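Local coordinates for protein malate dehydrogenase (Picrophilus torridus, PDB 4BGV) that probably catalyses the reversible, NAD-dependent oxidation of malate to oxaloacetate, at residues F293-D296 with E297-A300; R204-I207 with D208-K212; V17-T20 with L21-R24. One frame throughout, in Å; residues are numbered along the deposited sequence. Where two conformers were deposited one is given.

Contact 1 of 3, residues F293-D296 with E297-A300; sequences FNED and ELEA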
loop_
_atom_site.group_PDB
_atom_site.type_symbol
_atom_site.label_atom_id
_atom_site.label_comp_id
_atom_site.label_asym_id
_atom_site.label_seq_id
_atom_site.Cartn_x
_atom_site.Cartn_y
_atom_site.Cartn_z
ATOM N N PHE A 293 26.001 -22.005 -17.562
ATOM C CA PHE A 293 27.027 -20.969 -17.467
ATOM C C PHE A 293 27.747 -20.803 -18.803
ATOM O O PHE A 293 28.092 -21.793 -19.450
ATOM C CB PHE A 293 28.095 -21.343 -16.416
ATOM C CG PHE A 293 27.579 -21.440 -14.998
ATOM C CD1 PHE A 293 26.928 -22.582 -14.551
ATOM C CD2 PHE A 293 27.774 -20.401 -14.102
ATOM C CE1 PHE A 293 26.471 -22.669 -13.235
ATOM C CE2 PHE A 293 27.326 -20.487 -12.786
ATOM C CZ PHE A 293 26.676 -21.620 -12.356
ATOM N N ASN A 294 28.001 -19.564 -19.209
ATOM C CA ASN A 294 28.978 -19.345 -20.274
ATOM C C ASN A 294 30.392 -19.411 -19.675
ATOM O O ASN A 294 30.545 -19.533 -18.462
ATOM C CB ASN A 294 28.699 -18.053 -21.083
ATOM C CG ASN A 294 28.985 -16.767 -20.308
ATOM O OD1 ASN A 294 29.670 -16.771 -19.282
ATOM N ND2 ASN A 294 28.474 -15.638 -20.827
ATOM N N GLU A 295 31.417 -19.325 -20.504
ATOM C CA GLU A 295 32.779 -19.520 -20.012
ATOM C C GLU A 295 33.216 -18.482 -18.975
ATOM O O GLU A 295 33.871 -18.824 -17.981
ATOM C CB GLU A 295 33.774 -19.605 -21.177
ATOM C CG GLU A 295 35.230 -19.324 -20.810
ATOM C CD GLU A 295 35.796 -20.273 -19.762
ATOM O OE1 GLU A 295 35.179 -21.325 -19.492
ATOM O OE2 GLU A 295 36.870 -19.960 -19.205
ATOM N N ASP A 296 32.854 -17.221 -19.184
ATOM C CA ASP A 296 33.223 -16.177 -18.220
ATOM C C ASP A 296 32.548 -16.414 -16.868
ATOM O O ASP A 296 33.185 -16.329 -15.812
ATOM C CB ASP A 296 32.853 -14.788 -18.741
ATOM C CG ASP A 296 33.870 -14.240 -19.709
ATOM O OD1 ASP A 296 35.013 -14.747 -19.717
ATOM O OD2 ASP A 296 33.531 -13.296 -20.459
ATOM N N GLU A 297 31.261 -16.737 -16.913
ATOM C CA GLU A 297 30.493 -16.955 -15.697
ATOM C C GLU A 297 30.991 -18.187 -14.955
ATOM O O GLU A 297 31.056 -18.195 -13.727
ATOM C CB GLU A 297 29.007 -17.091 -16.026
ATOM C CG GLU A 297 28.411 -15.830 -16.641
ATOM C CD GLU A 297 27.201 -16.102 -17.530
ATOM O OE1 GLU A 297 26.846 -17.288 -17.734
ATOM O OE2 GLU A 297 26.628 -15.123 -18.056
ATOM N N LEU A 298 31.368 -19.213 -15.714
ATOM C CA LEU A 298 31.879 -20.453 -15.149
ATOM C C LEU A 298 33.166 -20.215 -14.362
ATOM O O LEU A 298 33.312 -20.714 -13.242
ATOM C CB LEU A 298 32.161 -21.474 -16.261
ATOM C CG LEU A 298 32.666 -22.820 -15.734
ATOM C CD1 LEU A 298 31.598 -23.508 -14.889
ATOM C CD2 LEU A 298 33.134 -23.708 -16.884
ATOM N N GLU A 299 34.099 -19.467 -14.943
ATOM C CA GLU A 299 35.365 -19.107 -14.295
ATOM C C GLU A 299 35.111 -18.385 -12.983
ATOM O O GLU A 299 35.713 -18.659 -11.949
ATOM C CB GLU A 299 36.163 -18.153 -15.191
ATOM C CG GLU A 299 36.730 -18.762 -16.448
ATOM C CD GLU A 299 37.404 -17.732 -17.351
ATOM O OE1 GLU A 299 36.880 -16.605 -17.486
ATOM O OE2 GLU A 299 38.456 -18.053 -17.935
ATOM N N ALA A 300 34.229 -17.398 -13.070
ATOM C CA ALA A 300 33.881 -16.599 -11.901
ATOM C C ALA A 300 33.206 -17.465 -10.842
ATOM O O ALA A 300 33.464 -17.314 -9.648
ATOM C CB ALA A 300 32.980 -15.444 -12.296
HETATM O O HOH W 1 35.428 -14.753 -15.398
#
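Asn294 and Glu297 grip each other crosswise, each side chain reaching for the other's backbone. Asn294 OD1 accepts from Glu297 N at 2.9 Å, with the donor dead ahead of the amide carbonyl. In return Asn294 N donates to Glu297 OE1 at 2.9 Å, nearly straight, though it meets that oxygen from above the carboxylate plane. The reach of Asn294 depends on its first torsion (chi1 71°), which sets CG between the backbone N and the carbonyl carbon and folds the amide back over the first turn. These reciprocal bonds form a capping box, with Asn294 as the N-cap of helix 295-321. Here the packing is tight: amide and carboxylate are stacked, their planes 22° apart, and Glu297 OE2 forms a salt bridge with Arg189 of strand 184-193. With an alanine in place of Glu297, Asn294 N would probably be left without its acceptor and Arg189 without this countercharge. Phe293 leans on the same turn, its CD2 4.0 Å from Glu297 CB and its CB 4.1 Å from Leu298 CB, while the ring also meets Trp301. The acidic side, with Glu295, Asp296 and Glu299, is looser and exposed. A water donates to Asp296 O (2.8 Å) and, in the Glu299 conformer given, to Glu299 OE1 (3.1 Å). The close approach of the Glu295 and Glu299 carboxylates is doubtful, since both residues were deposited in two conformers.

Contact 2 of 3, residues R204-I207 with D208-K212; sequences REKI and DEIVK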
loop_
_atom_site.group_PDB
_atom_site.type_symbol
_atom_site.label_atom_id
_atom_site.label_comp_id
_atom_site.label_asym_id
_atom_site.label_seq_id
_atom_site.Cartn_x
_atom_site.Cartn_y
_atom_site.Cartn_z
ATOM N N ARG A 204 30.010 -1.350 -22.469
ATOM C CA ARG A 204 30.588 -2.350 -21.578
ATOM C C ARG A 204 31.340 -1.708 -20.409
ATOM O O ARG A 204 31.245 -2.171 -19.269
ATOM C CB ARG A 204 31.499 -3.287 -22.378
ATOM C CG ARG A 204 32.520 -4.076 -21.565
ATOM C CD ARG A 204 31.884 -5.000 -20.538
ATOM N NE ARG A 204 30.877 -5.890 -21.104
ATOM C CZ ARG A 204 30.256 -6.838 -20.410
ATOM N NH1 ARG A 204 30.549 -7.012 -19.126
ATOM N NH2 ARG A 204 29.350 -7.612 -20.997
ATOM N N GLU A 205 32.067 -0.635 -20.694
ATOM C CA GLU A 205 32.839 0.060 -19.670
ATOM C C GLU A 205 31.942 0.514 -18.521
ATOM O O GLU A 205 32.301 0.359 -17.349
ATOM C CB GLU A 205 33.564 1.266 -20.258
ATOM C CG GLU A 205 34.952 1.459 -19.697
ATOM C CD GLU A 205 34.974 1.381 -18.181
ATOM O OE1 GLU A 205 34.533 2.351 -17.535
ATOM O OE2 GLU A 205 35.418 0.346 -17.635
ATOM N N LYS A 206 30.781 1.066 -18.863
ATOM C CA LYS A 206 29.843 1.536 -17.848
ATOM C C LYS A 206 29.245 0.373 -17.065
ATOM O O LYS A 206 29.040 0.470 -15.845
ATOM C CB LYS A 206 28.735 2.386 -18.477
ATOM C CG LYS A 206 27.760 2.952 -17.462
ATOM C CD LYS A 206 28.480 3.781 -16.387
ATOM C CE LYS A 206 29.160 5.014 -16.973
ATOM N NZ LYS A 206 29.757 5.869 -15.887
ATOM N N ILE A 207 28.955 -0.726 -17.758
ATOM C CA ILE A 207 28.407 -1.910 -17.097
ATOM C C ILE A 207 29.440 -2.471 -16.119
ATOM O O ILE A 207 29.102 -2.840 -14.996
ATOM C CB ILE A 207 27.969 -2.987 -18.114
ATOM C CG1 ILE A 207 26.766 -2.479 -18.932
ATOM C CG2 ILE A 207 27.604 -4.306 -17.413
ATOM C CD1 ILE A 207 26.438 -3.347 -20.163
ATOM N N ASP A 208 30.705 -2.515 -16.537
ATOM C CA ASP A 208 31.748 -2.989 -15.635
ATOM C C ASP A 208 31.851 -2.105 -14.388
ATOM O O ASP A 208 32.078 -2.605 -13.285
ATOM C CB ASP A 208 33.099 -3.085 -16.350
ATOM C CG ASP A 208 33.127 -4.204 -17.374
ATOM O OD1 ASP A 208 32.211 -5.054 -17.348
ATOM O OD2 ASP A 208 34.065 -4.245 -18.193
ATOM N N GLU A 209 31.695 -0.795 -14.563
ATOM C CA GLU A 209 31.728 0.141 -13.439
ATOM C C GLU A 209 30.615 -0.158 -12.447
ATOM O O GLU A 209 30.814 -0.133 -11.230
ATOM C CB GLU A 209 31.582 1.583 -13.936
ATOM C CG GLU A 209 32.749 2.094 -14.757
ATOM C CD GLU A 209 32.526 3.514 -15.266
ATOM O OE1 GLU A 209 31.442 4.077 -15.012
ATOM O OE2 GLU A 209 33.432 4.073 -15.917
ATOM N N ILE A 210 29.436 -0.435 -12.983
ATOM C CA ILE A 210 28.262 -0.692 -12.165
ATOM C C ILE A 210 28.369 -2.051 -11.458
ATOM O O ILE A 210 27.978 -2.190 -10.297
ATOM C CB ILE A 210 26.988 -0.566 -13.010
ATOM C CG1 ILE A 210 26.770 0.910 -13.375
ATOM C CG2 ILE A 210 25.769 -1.141 -12.265
ATOM C CD1 ILE A 210 25.570 1.173 -14.280
ATOM N N VAL A 211 28.933 -3.035 -12.157
ATOM C CA VAL A 211 29.200 -4.332 -11.558
ATOM C C VAL A 211 30.157 -4.211 -10.366
ATOM O O VAL A 211 29.917 -4.776 -9.301
ATOM C CB VAL A 211 29.722 -5.313 -12.608
ATOM C CG1 VAL A 211 30.306 -6.553 -11.952
ATOM C CG2 VAL A 211 28.575 -5.675 -13.578
ATOM N N LYS A 212 31.234 -3.450 -10.537
ATOM C CA LYS A 212 32.192 -3.267 -9.458
ATOM C C LYS A 212 31.574 -2.530 -8.259
ATOM O O LYS A 212 31.795 -2.916 -7.107
ATOM C CB LYS A 212 33.449 -2.558 -9.971
ATOM C CG LYS A 212 34.584 -2.490 -8.966
ATOM C CD LYS A 212 35.856 -1.931 -9.593
ATOM C CE LYS A 212 36.616 -2.999 -10.360
ATOM N NZ LYS A 212 38.014 -2.561 -10.648
#
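Bends at chi2 and chi3 (61° and 53°) curl the Arg204 chain round the carboxylate of Asp208, and a similar double bend in Lys206 swings its ammonium group over to Glu209. Arg204 CD rests 3.2 Å from Asp208 OD1, and NH1 then donates to that same oxygen at 3.1 Å. The oxygen sits at the guanidinium edge, close to its plane, and receives the N-H on its syn side; the two flat groups are nevertheless turned 54° apart. Arg204 has a second acid too, as NH2 forms a salt bridge with Glu199. Lys206 NZ meets Glu209 OE1, again syn, at 2.6 Å in the Glu209 conformer given. Helix 204-215 is amphipathic, and these i to i+4 and i to i+3 salt bridges flank its polar side. Between them, Glu205 OE1 lies 2.6 Å from Glu209 OE2, close enough that a proton may be held there, although the alternate conformer of Glu209 makes this doubtful. The inner side is apolar. Ile207 CG2 meets Val211 CG2 at 4.2 Å, and both residues lie on Ile188 of strand 184-193. Ile210 turns to helix 150-165, where it packs on Phe157, Phe160 and Leu161; its CG1 also comes within 3.4 Å of Lys206 O, beside the backbone bond that Ile210 N makes to that oxygen.

Contact 3 of 3, residues V17-T20 with L21-R24; sequences VAQT and LAIR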
loop_
_atom_site.group_PDB
_atom_site.type_symbol
_atom_site.label_atom_id
_atom_site.label_comp_id
_atom_site.label_asym_id
_atom_site.label_seq_id
_atom_site.Cartn_x
_atom_site.Cartn_y
_atom_site.Cartn_z
ATOM N N VAL A 17 14.220 -4.758 9.846
ATOM C CA VAL A 17 13.442 -5.891 9.376
ATOM C C VAL A 17 12.086 -5.890 10.078
ATOM O O VAL A 17 11.054 -6.035 9.430
ATOM C CB VAL A 17 14.159 -7.227 9.626
ATOM C CG1 VAL A 17 13.213 -8.404 9.363
ATOM C CG2 VAL A 17 15.392 -7.340 8.727
ATOM N N ALA A 18 12.099 -5.728 11.398
ATOM C CA ALA A 18 10.857 -5.747 12.175
ATOM C C ALA A 18 9.908 -4.631 11.729
ATOM O O ALA A 18 8.705 -4.859 11.519
ATOM C CB ALA A 18 11.155 -5.649 13.676
ATOM N N GLN A 19 10.444 -3.422 11.562
ATOM C CA GLN A 19 9.596 -2.299 11.145
ATOM C C GLN A 19 9.070 -2.530 9.727
ATOM O O GLN A 19 7.931 -2.174 9.409
ATOM C CB GLN A 19 10.352 -0.974 11.231
ATOM C CG GLN A 19 9.555 0.246 10.719
ATOM C CD GLN A 19 8.344 0.590 11.605
ATOM O OE1 GLN A 19 8.435 1.440 12.501
ATOM N NE2 GLN A 19 7.207 -0.047 11.338
ATOM N N THR A 20 9.899 -3.136 8.885
ATOM C CA THR A 20 9.512 -3.435 7.505
ATOM C C THR A 20 8.394 -4.483 7.436
ATOM O O THR A 20 7.398 -4.316 6.699
ATOM C CB THR A 20 10.739 -3.911 6.687
ATOM O OG1 THR A 20 11.715 -2.870 6.693
ATOM C CG2 THR A 20 10.349 -4.211 5.241
ATOM N N LEU A 21 8.560 -5.568 8.193
ATOM C CA LEU A 21 7.521 -6.600 8.283
ATOM C C LEU A 21 6.211 -6.022 8.789
ATOM O O LEU A 21 5.143 -6.422 8.328
ATOM C CB LEU A 21 7.956 -7.735 9.212
ATOM C CG LEU A 21 9.169 -8.526 8.670
ATOM C CD1 LEU A 21 9.631 -9.543 9.698
ATOM C CD2 LEU A 21 8.831 -9.212 7.335
ATOM N N ALA A 22 6.288 -5.082 9.734
ATOM C CA ALA A 22 5.062 -4.473 10.281
ATOM C C ALA A 22 4.356 -3.636 9.225
ATOM O O ALA A 22 3.145 -3.777 9.017
ATOM C CB ALA A 22 5.372 -3.628 11.518
ATOM N N ILE A 23 5.111 -2.768 8.552
ATOM C CA ILE A 23 4.556 -1.965 7.454
ATOM C C ILE A 23 3.889 -2.828 6.373
ATOM O O ILE A 23 2.816 -2.496 5.877
ATOM C CB ILE A 23 5.653 -1.063 6.837
ATOM C CG1 ILE A 23 6.073 -0.012 7.877
ATOM C CG2 ILE A 23 5.184 -0.422 5.524
ATOM C CD1 ILE A 23 7.430 0.629 7.614
ATOM N N ARG A 24 4.541 -3.924 5.998
ATOM C CA ARG A 24 4.015 -4.812 4.970
ATOM C C ARG A 24 3.030 -5.823 5.554
ATOM O O ARG A 24 2.528 -6.701 4.843
ATOM C CB ARG A 24 5.168 -5.507 4.235
ATOM C CG ARG A 24 6.049 -4.484 3.504
ATOM C CD ARG A 24 7.298 -5.120 2.907
ATOM N NE ARG A 24 7.052 -5.974 1.741
ATOM C CZ ARG A 24 6.974 -5.512 0.493
ATOM N NH1 ARG A 24 7.051 -4.201 0.275
ATOM N NH2 ARG A 24 6.785 -6.342 -0.540
#
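Val17, which also packs on Ile238 of helix 232-246, runs side by side with Leu21: Val17 CG1 lies 3.8 Å from Leu21 CD1, while Leu21 N donates to Val17 O at 2.8 Å. Ala18 comes next and turns its methyl group away from the following turn, onto Ile29 and Ile31 of strand 28-33; Leu21 and Ala22 join it on Ile29. This is the helix of the first beta-alpha-beta unit of the Rossmann-type NAD domain, lying against the strand that follows it. Gln19 bends at chi2 (67°), which brings its amide obliquely across Ile23: NE2 lies 3.6 Å from Ile23 CG1 and hydrogen-bonds to Tyr55 OH. Thr20 closes the segment. Its OG1 is hydrogen-bonded to Thr16 O, leaving CG2 to lie alongside the Arg24 chain, 3.9 Å from CD. Beyond that methylene, the Arg24 guanidinium pairs with Glu243, and Trp53 of a second subunit packs on Thr20, Ile23 and Arg24. Across the two segments the side chains meet mainly through carbon, Gln19 NE2 against Ile23 being the exception; Thr20 OG1 is satisfied within the helix, one turn back, while Gln19 and Arg24 carry their polar ends to partners outside it.

Contacts 1 and 2 belong to the C-terminal domain, their centres about 17 Å apart and nearest atoms about 7 Å apart; they do not touch, but strand 184-193 links them, since both helices pack on it. Contact 3 lies in the NAD-binding domain, its centre about 38 Å from that of contact 1 and about 33 Å from that of contact 2. It is the one beside the probable cofactor site, with the Val17 side chain about 4 Å from that of Val13, which probably contributes to NAD binding. Contact 2 is nearer the substrate site, the Ile210 side chain about 8 Å from that of Arg156, a probable substrate-binding residue, whereas contact 1 is away from the probable sites.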